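Local atomic coordinates of putative Phosphoglycerate mutase (Plasmodium falciparum, PDB entry 3EOZ), a protein that belongs to the histidine phosphatase superfamily and probably acts as a protein serine/threonine phosphatase, although it is named a phosphoglycerate mutase. Residues K133-Y138 / L163-Q168; K51-T56 / A84-K89. All coordinates share one frame; numbering follows the deposited sequence.

Contact 1 of 2, residues K133-Y138 / L163-Q168. With PO4 (phosphate ion), chain D.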
ATOM      1  N   LYS B 133      16.228  -2.694  20.447  1.00 36.93           N
ATOM      2  CA  LYS B 133      16.659  -1.736  21.433  1.00 36.90           C
ATOM      3  C   LYS B 133      16.419  -0.298  20.946  1.00 36.55           C
ATOM      4  O   LYS B 133      15.945   0.522  21.708  1.00 36.20           O
ATOM      5  CB  LYS B 133      18.137  -1.967  21.775  1.00 36.87           C
ATOM      6  CG  LYS B 133      18.705  -1.026  22.861  1.00 39.08           C
ATOM      7  CD  LYS B 133      17.839  -0.997  24.115  1.00 41.44           C
ATOM      8  CE  LYS B 133      18.486  -0.215  25.267  1.00 43.53           C
ATOM      9  NZ  LYS B 133      18.434   1.254  25.068  1.00 43.18           N
ATOM     10  N   ALA B 134      16.736  -0.009  19.690  1.00 36.32           N
ATOM     11  CA  ALA B 134      16.472   1.308  19.128  1.00 37.13           C
ATOM     12  C   ALA B 134      14.974   1.591  19.060  1.00 37.69           C
ATOM     13  O   ALA B 134      14.526   2.708  19.357  1.00 37.71           O
ATOM     14  CB  ALA B 134      17.082   1.439  17.738  1.00 36.78           C
ATOM     15  N   TYR B 135      14.202   0.582  18.655  1.00 38.04           N
ATOM     16  CA  TYR B 135      12.758   0.733  18.535  1.00 38.19           C
ATOM     17  C   TYR B 135      12.165   1.166  19.866  1.00 37.97           C
ATOM     18  O   TYR B 135      11.374   2.086  19.929  1.00 38.22           O
ATOM     19  CB  TYR B 135      12.100  -0.579  18.063  1.00 38.63           C
ATOM     20  CG  TYR B 135      10.601  -0.466  17.965  1.00 37.83           C
ATOM     21  CD1 TYR B 135      10.017   0.302  16.968  1.00 38.80           C
ATOM     22  CD2 TYR B 135       9.773  -1.090  18.894  1.00 37.57           C
ATOM     23  CE1 TYR B 135       8.629   0.428  16.886  1.00 40.78           C
ATOM     24  CE2 TYR B 135       8.388  -0.970  18.823  1.00 37.89           C
ATOM     25  CZ  TYR B 135       7.822  -0.212  17.822  1.00 38.99           C
ATOM     26  OH  TYR B 135       6.461  -0.076  17.741  1.00 39.20           O
ATOM     27  N   GLU B 136      12.562   0.492  20.935  1.00 37.99           N
ATOM     28  CA  GLU B 136      12.113   0.857  22.282  1.00 38.02           C
ATOM     29  C   GLU B 136      12.628   2.217  22.738  1.00 37.53           C
ATOM     30  O   GLU B 136      11.913   2.946  23.421  1.00 36.94           O
ATOM     31  CB  GLU B 136      12.548  -0.195  23.279  1.00 38.01           C
ATOM     32  CG  GLU B 136      11.914  -1.548  22.995  1.00 40.72           C
ATOM     33  CD  GLU B 136      12.236  -2.592  24.034  1.00 43.26           C
ATOM     34  OE1 GLU B 136      13.136  -2.357  24.870  1.00 45.63           O
ATOM     35  OE2 GLU B 136      11.575  -3.656  24.011  1.00 47.22           O
ATOM     36  N   THR B 137      13.874   2.538  22.395  1.00 37.22           N
ATOM     37  CA  THR B 137      14.422   3.814  22.756  1.00 37.28           C
ATOM     38  C   THR B 137      13.545   4.913  22.171  1.00 38.03           C
ATOM     39  O   THR B 137      13.082   5.783  22.895  1.00 38.26           O
ATOM     40  CB  THR B 137      15.836   4.000  22.244  1.00 37.64           C
ATOM     41  OG1 THR B 137      16.692   3.033  22.852  1.00 35.13           O
ATOM     42  CG2 THR B 137      16.336   5.458  22.523  1.00 34.97           C
ATOM     43  N   TYR B 138      13.278   4.839  20.873  1.00 38.14           N
ATOM     44  CA  TYR B 138      12.665   5.949  20.178  1.00 38.43           C
ATOM     45  C   TYR B 138      11.152   5.873  20.186  1.00 39.04           C
ATOM     46  O   TYR B 138      10.487   6.902  20.065  1.00 38.09           O
ATOM     47  CB  TYR B 138      13.254   6.068  18.770  1.00 38.71           C
ATOM     48  CG  TYR B 138      14.762   6.246  18.813  1.00 39.03           C
ATOM     49  CD1 TYR B 138      15.328   7.445  19.256  1.00 40.56           C
ATOM     50  CD2 TYR B 138      15.615   5.218  18.451  1.00 39.39           C
ATOM     51  CE1 TYR B 138      16.717   7.619  19.319  1.00 41.27           C
ATOM     52  CE2 TYR B 138      16.994   5.371  18.509  1.00 41.66           C
ATOM     53  CZ  TYR B 138      17.547   6.587  18.942  1.00 42.60           C
ATOM     54  OH  TYR B 138      18.918   6.747  19.001  1.00 41.35           O
ATOM     55  N   LEU B 163       8.298   1.326  11.215  1.00 33.60           N
ATOM     56  CA  LEU B 163       6.926   1.641  10.814  1.00 33.64           C
ATOM     57  C   LEU B 163       6.107   0.385  10.596  1.00 33.70           C
ATOM     58  O   LEU B 163       4.930   0.345  10.958  1.00 33.69           O
ATOM     59  CB  LEU B 163       6.905   2.535   9.577  1.00 33.53           C
ATOM     60  CG  LEU B 163       7.406   3.966   9.812  1.00 33.65           C
ATOM     61  CD1 LEU B 163       7.372   4.767   8.514  1.00 32.19           C
ATOM     62  CD2 LEU B 163       6.575   4.661  10.850  1.00 33.21           C
ATOM     63  N   CYS B 164       6.713  -0.651  10.020  1.00 33.82           N
ATOM     64  CA  CYS B 164       6.001  -1.936   9.917  1.00 34.35           C
ATOM     65  C   CYS B 164       5.545  -2.376  11.304  1.00 34.42           C
ATOM     66  O   CYS B 164       4.401  -2.822  11.503  1.00 33.88           O
ATOM     67  CB  CYS B 164       6.867  -3.036   9.268  1.00 33.78           C
ATOM     68  SG  CYS B 164       7.030  -2.870   7.478  1.00 34.46           S
ATOM     69  N   ARG B 165       6.449  -2.220  12.264  1.00 34.86           N
ATOM     70  CA  ARG B 165       6.187  -2.632  13.630  1.00 35.54           C
ATOM     71  C   ARG B 165       5.209  -1.668  14.342  1.00 35.60           C
ATOM     72  O   ARG B 165       4.186  -2.101  14.867  1.00 35.99           O
ATOM     73  CB  ARG B 165       7.507  -2.771  14.369  1.00 35.68           C
ATOM     74  CG  ARG B 165       7.336  -3.186  15.780  1.00 37.64           C
ATOM     75  CD  ARG B 165       8.649  -3.604  16.432  1.00 38.80           C
ATOM     76  NE  ARG B 165       8.394  -3.894  17.847  1.00 39.36           N
ATOM     77  CZ  ARG B 165       9.318  -4.257  18.723  1.00 39.57           C
ATOM     78  NH1 ARG B 165      10.585  -4.381  18.350  1.00 40.75           N
ATOM     79  NH2 ARG B 165       8.973  -4.466  19.983  1.00 40.64           N
ATOM     80  N   ALA B 166       5.475  -0.366  14.307  1.00 34.95           N
ATOM     81  CA  ALA B 166       4.617   0.594  15.027  1.00 34.31           C
ATOM     82  C   ALA B 166       3.199   0.648  14.472  1.00 33.83           C
ATOM     83  O   ALA B 166       2.227   0.803  15.221  1.00 33.24           O
ATOM     84  CB  ALA B 166       5.253   2.027  15.020  1.00 33.79           C
ATOM     85  N   LEU B 167       3.073   0.557  13.152  1.00 33.83           N
ATOM     86  CA  LEU B 167       1.765   0.716  12.518  1.00 33.12           C
ATOM     87  C   LEU B 167       1.124  -0.631  12.196  1.00 32.26           C
ATOM     88  O   LEU B 167       0.015  -0.677  11.674  1.00 31.61           O
ATOM     89  CB  LEU B 167       1.871   1.590  11.278  1.00 33.10           C
ATOM     90  CG  LEU B 167       2.510   2.952  11.539  1.00 32.43           C
ATOM     91  CD1 LEU B 167       2.668   3.678  10.249  1.00 31.92           C
ATOM     92  CD2 LEU B 167       1.689   3.780  12.542  1.00 31.84           C
ATOM     93  N   GLN B 168       1.800  -1.717  12.557  1.00 31.59           N
ATOM     94  CA  GLN B 168       1.281  -3.075  12.287  1.00 31.33           C
ATOM     95  C   GLN B 168       0.907  -3.228  10.835  1.00 30.41           C
ATOM     96  O   GLN B 168      -0.205  -3.611  10.523  1.00 29.91           O
ATOM     97  CB  GLN B 168       0.050  -3.367  13.142  1.00 31.40           C
ATOM     98  CG  GLN B 168       0.211  -3.098  14.625  1.00 33.07           C
ATOM     99  CD  GLN B 168      -1.125  -3.191  15.338  1.00 35.87           C
ATOM    100  OE1 GLN B 168      -1.655  -4.295  15.537  1.00 39.54           O
ATOM    101  NE2 GLN B 168      -1.693  -2.033  15.708  1.00 34.57           N
TER
HETATM  102  P   PO4 D 215       4.920  -3.206  19.431  1.00 74.29           P
HETATM  103  O1  PO4 D 215       3.571  -3.895  19.445  1.00 75.67           O
HETATM  104  O2  PO4 D 215       4.725  -1.713  19.228  1.00 71.17           O
HETATM  105  O3  PO4 D 215       5.588  -3.447  20.759  1.00 74.99           O
HETATM  106  O4  PO4 D 215       5.775  -3.850  18.363  1.00 73.20           O

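Contact 2 of 2, residues K51-T56 / A84-K89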
ATOM      1  N   LYS B  51      21.267  18.053  -1.278  1.00 69.11           N
ATOM      2  CA  LYS B  51      20.096  18.825  -1.666  1.00 68.20           C
ATOM      3  C   LYS B  51      18.881  18.310  -0.898  1.00 67.39           C
ATOM      4  O   LYS B  51      18.151  19.096  -0.274  1.00 67.12           O
ATOM      5  N   GLN B  52      18.685  16.987  -0.938  1.00 66.45           N
ATOM      6  CA  GLN B  52      17.566  16.349  -0.239  1.00 65.68           C
ATOM      7  C   GLN B  52      17.650  16.767   1.211  1.00 64.61           C
ATOM      8  O   GLN B  52      16.724  17.398   1.752  1.00 64.16           O
ATOM      9  CB  GLN B  52      17.610  14.805  -0.298  1.00 65.89           C
ATOM     10  CG  GLN B  52      17.986  14.159  -1.619  1.00 66.38           C
ATOM     11  CD  GLN B  52      16.908  14.274  -2.649  1.00 67.49           C
ATOM     12  OE1 GLN B  52      16.477  13.269  -3.222  1.00 68.97           O
ATOM     13  NE2 GLN B  52      16.451  15.501  -2.898  1.00 67.80           N
ATOM     14  N   ALA B  53      18.795  16.429   1.813  1.00 63.42           N
ATOM     15  CA  ALA B  53      19.042  16.653   3.230  1.00 62.83           C
ATOM     16  C   ALA B  53      18.744  18.096   3.576  1.00 62.17           C
ATOM     17  O   ALA B  53      18.078  18.388   4.574  1.00 61.75           O
ATOM     18  CB  ALA B  53      20.479  16.296   3.585  1.00 62.69           C
ATOM     19  N   ASP B  54      19.194  18.992   2.707  1.00 61.68           N
ATOM     20  CA  ASP B  54      19.045  20.406   2.957  1.00 61.51           C
ATOM     21  C   ASP B  54      17.611  20.899   2.810  1.00 60.67           C
ATOM     22  O   ASP B  54      17.148  21.689   3.632  1.00 61.03           O
ATOM     23  CB  ASP B  54      19.992  21.213   2.070  1.00 62.04           C
ATOM     24  CG  ASP B  54      20.284  22.560   2.654  1.00 62.60           C
ATOM     25  OD1 ASP B  54      21.315  22.695   3.352  1.00 63.08           O
ATOM     26  OD2 ASP B  54      19.432  23.455   2.472  1.00 63.53           O
ATOM     27  N   ILE B  55      16.897  20.436   1.785  1.00 59.75           N
ATOM     28  CA  ILE B  55      15.464  20.757   1.677  1.00 58.97           C
ATOM     29  C   ILE B  55      14.667  20.161   2.838  1.00 57.72           C
ATOM     30  O   ILE B  55      13.771  20.819   3.381  1.00 57.09           O
ATOM     31  CB  ILE B  55      14.858  20.347   0.302  1.00 59.35           C
ATOM     32  CG1 ILE B  55      14.962  21.517  -0.682  1.00 60.21           C
ATOM     33  CG2 ILE B  55      13.385  19.997   0.435  1.00 59.51           C
ATOM     34  CD1 ILE B  55      14.238  22.821  -0.183  1.00 61.45           C
ATOM     35  N   THR B  56      15.007  18.927   3.223  1.00 56.46           N
ATOM     36  CA  THR B  56      14.413  18.298   4.415  1.00 55.83           C
ATOM     37  C   THR B  56      14.606  19.173   5.649  1.00 55.06           C
ATOM     38  O   THR B  56      13.647  19.465   6.373  1.00 54.59           O
ATOM     39  CB  THR B  56      15.045  16.922   4.729  1.00 55.64           C
ATOM     40  OG1 THR B  56      15.076  16.110   3.552  1.00 55.82           O
ATOM     41  CG2 THR B  56      14.272  16.216   5.818  1.00 55.35           C
ATOM     42  N   ALA B  84      22.771  14.311   9.201  1.00 52.11           N
ATOM     43  CA  ALA B  84      22.642  14.949  10.518  1.00 52.17           C
ATOM     44  C   ALA B  84      23.309  16.331  10.510  1.00 52.29           C
ATOM     45  O   ALA B  84      22.703  17.326  10.911  1.00 51.57           O
ATOM     46  CB  ALA B  84      23.243  14.072  11.596  1.00 51.80           C
ATOM     47  N   ASN B  85      24.547  16.379  10.025  1.00 52.76           N
ATOM     48  CA  ASN B  85      25.280  17.636   9.919  1.00 53.32           C
ATOM     49  C   ASN B  85      24.488  18.700   9.157  1.00 53.03           C
ATOM     50  O   ASN B  85      24.202  19.759   9.697  1.00 52.60           O
ATOM     51  CB  ASN B  85      26.644  17.415   9.261  1.00 53.70           C
ATOM     52  CG  ASN B  85      27.759  17.221  10.274  1.00 55.55           C
ATOM     53  OD1 ASN B  85      28.180  16.085  10.553  1.00 56.08           O
ATOM     54  ND2 ASN B  85      28.250  18.335  10.831  1.00 56.62           N
ATOM     55  N   ILE B  86      24.121  18.398   7.914  1.00 52.89           N
ATOM     56  CA  ILE B  86      23.367  19.326   7.081  1.00 52.87           C
ATOM     57  C   ILE B  86      22.085  19.784   7.793  1.00 53.51           C
ATOM     58  O   ILE B  86      21.693  20.960   7.705  1.00 53.37           O
ATOM     59  CB  ILE B  86      23.024  18.677   5.726  1.00 52.92           C
ATOM     60  CG1 ILE B  86      24.299  18.422   4.915  1.00 52.66           C
ATOM     61  CG2 ILE B  86      22.064  19.547   4.919  1.00 52.84           C
ATOM     62  CD1 ILE B  86      24.100  17.517   3.700  1.00 51.86           C
ATOM     63  N   ILE B  87      21.435  18.860   8.514  1.00 54.02           N
ATOM     64  CA  ILE B  87      20.199  19.190   9.249  1.00 54.12           C
ATOM     65  C   ILE B  87      20.488  20.042  10.491  1.00 54.49           C
ATOM     66  O   ILE B  87      19.679  20.906  10.817  1.00 54.72           O
ATOM     67  CB  ILE B  87      19.340  17.912   9.570  1.00 54.06           C
ATOM     68  CG1 ILE B  87      18.625  17.444   8.298  1.00 54.17           C
ATOM     69  CG2 ILE B  87      18.290  18.176  10.647  1.00 52.10           C
ATOM     70  CD1 ILE B  87      18.023  16.050   8.379  1.00 53.45           C
ATOM     71  N   SER B  88      21.625  19.809  11.156  1.00 55.02           N
ATOM     72  CA  SER B  88      22.125  20.680  12.256  1.00 55.97           C
ATOM     73  C   SER B  88      21.972  22.166  11.986  1.00 56.33           C
ATOM     74  O   SER B  88      21.432  22.902  12.806  1.00 56.30           O
ATOM     75  CB  SER B  88      23.618  20.460  12.522  1.00 55.79           C
ATOM     76  OG  SER B  88      23.910  19.104  12.776  1.00 57.46           O
ATOM     77  N   LYS B  89      22.460  22.594  10.828  1.00 57.23           N
ATOM     78  CA  LYS B  89      22.371  23.995  10.413  1.00 57.81           C
ATOM     79  C   LYS B  89      21.039  24.644  10.765  1.00 58.08           C
ATOM     80  O   LYS B  89      21.019  25.808  11.152  1.00 59.02           O
ATOM     81  CB  LYS B  89      22.612  24.127   8.907  1.00 57.98           C
TER

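Contact 1 of 2, residues K133-Y138 / L163-Q168
Arg165 lies over one face of the Tyr135 ring, where helix 156-166 packs on helix 114-139 in the histidine phosphatase fold. Arg165 CD makes a CH-pi contact, 3.6 Å from the centroid of the Tyr135 ring. The guanidinium lies past the CD2-CE2 edge on the same side, with Tyr135 CD2 over its centre and the two planes 25° apart. Its NE comes within 3.1 Å of Tyr135 CE2. The arginine chain is extended, with CG anti to the backbone N (chi1 180°), which carries CD across the ring face. Beyond Arg165, Tyr135 OH reaches the next residue and lies 3.6 Å from Ala166 CB.

A phosphate ion, probably from the crystallisation liquor, ties the two side chains together. Tyr135 OH donates to PO4 O2, which lies near the ring plane. Arg165 NE donates to PO4 O4 in a nearly straight bond, with an N-H...O angle of 166°. No hydrogen bond runs directly between the segments.

Further out, Arg165 NH1 bonds to Asn132 and Tyr161, which helps fix the rotation of the guanidinium. Phe139 stacks on Tyr135. Gln168 has positive phi and closes the helix in a Schellman motif; its N makes a weak 3.3 Å bond to Arg165 O.

Contact 2 of 2, residues K51-T56 / A84-K89
Ala53 meets Ile86 where helix 49-64 packs against helix 78-88, within the alpha/beta fold of the histidine phosphatase superfamily. The short helical segments cross at -38°, with their axes 8.5 Å apart at the closest point. No hydrogen bond joins them, and the contact is mostly apolar.

Ala53 CB points toward the partner helix and touches both branches of Ile86. It lies 3.8 Å from Ile86 CD1 and 3.9 Å from Ile86 CG2. The carbonyl of the same alanine takes part as well, for Ala53 O packs against Ile87 CG1 at 3.9 Å.

Asp54 comes next, and its side chain crosses that of Ile86 at about a right angle. Its CG is anti to the backbone N (chi1 -157°), and this torsion sets the carboxylate beside the isoleucine methyl. Asp54 OD1 lies 3.6 Å from Ile86 CG2, a van der Waals contact.

Thr56 flanks the contact and turns its hydroxyl back into its own helix. There Gln52 O accepts from both the N and the OG1 of Thr56.

Ile87 also joins the helix pair to the central sheet. Its side chain touches Val27, Ile72, Leu151 and Ile153 on three strands. The next residue, Ser88, bonds through OG to Ala84 O one turn back, at 2.8 Å, from above the carbonyl plane.

How the contacts relate
Contact 2 comes first along the chain and closes before contact 1 opens. Their centres are 24 Å apart, on opposite sides of the chain's centre, and their nearest atoms are about 11 Å apart. The two share no helix. Contact 2 pairs helices 49-64 and 78-88, and contact 1 pairs helices 114-139 and 156-166. The mixed central sheet links them, since strand 148-154 meets helix 78-88 and leads along the chain toward helix 156-166. Each contact therefore joins helices in a different part of one fold. The end of contact 1 also reaches a second subunit, whereas no other chain of the assembly touches contact 2.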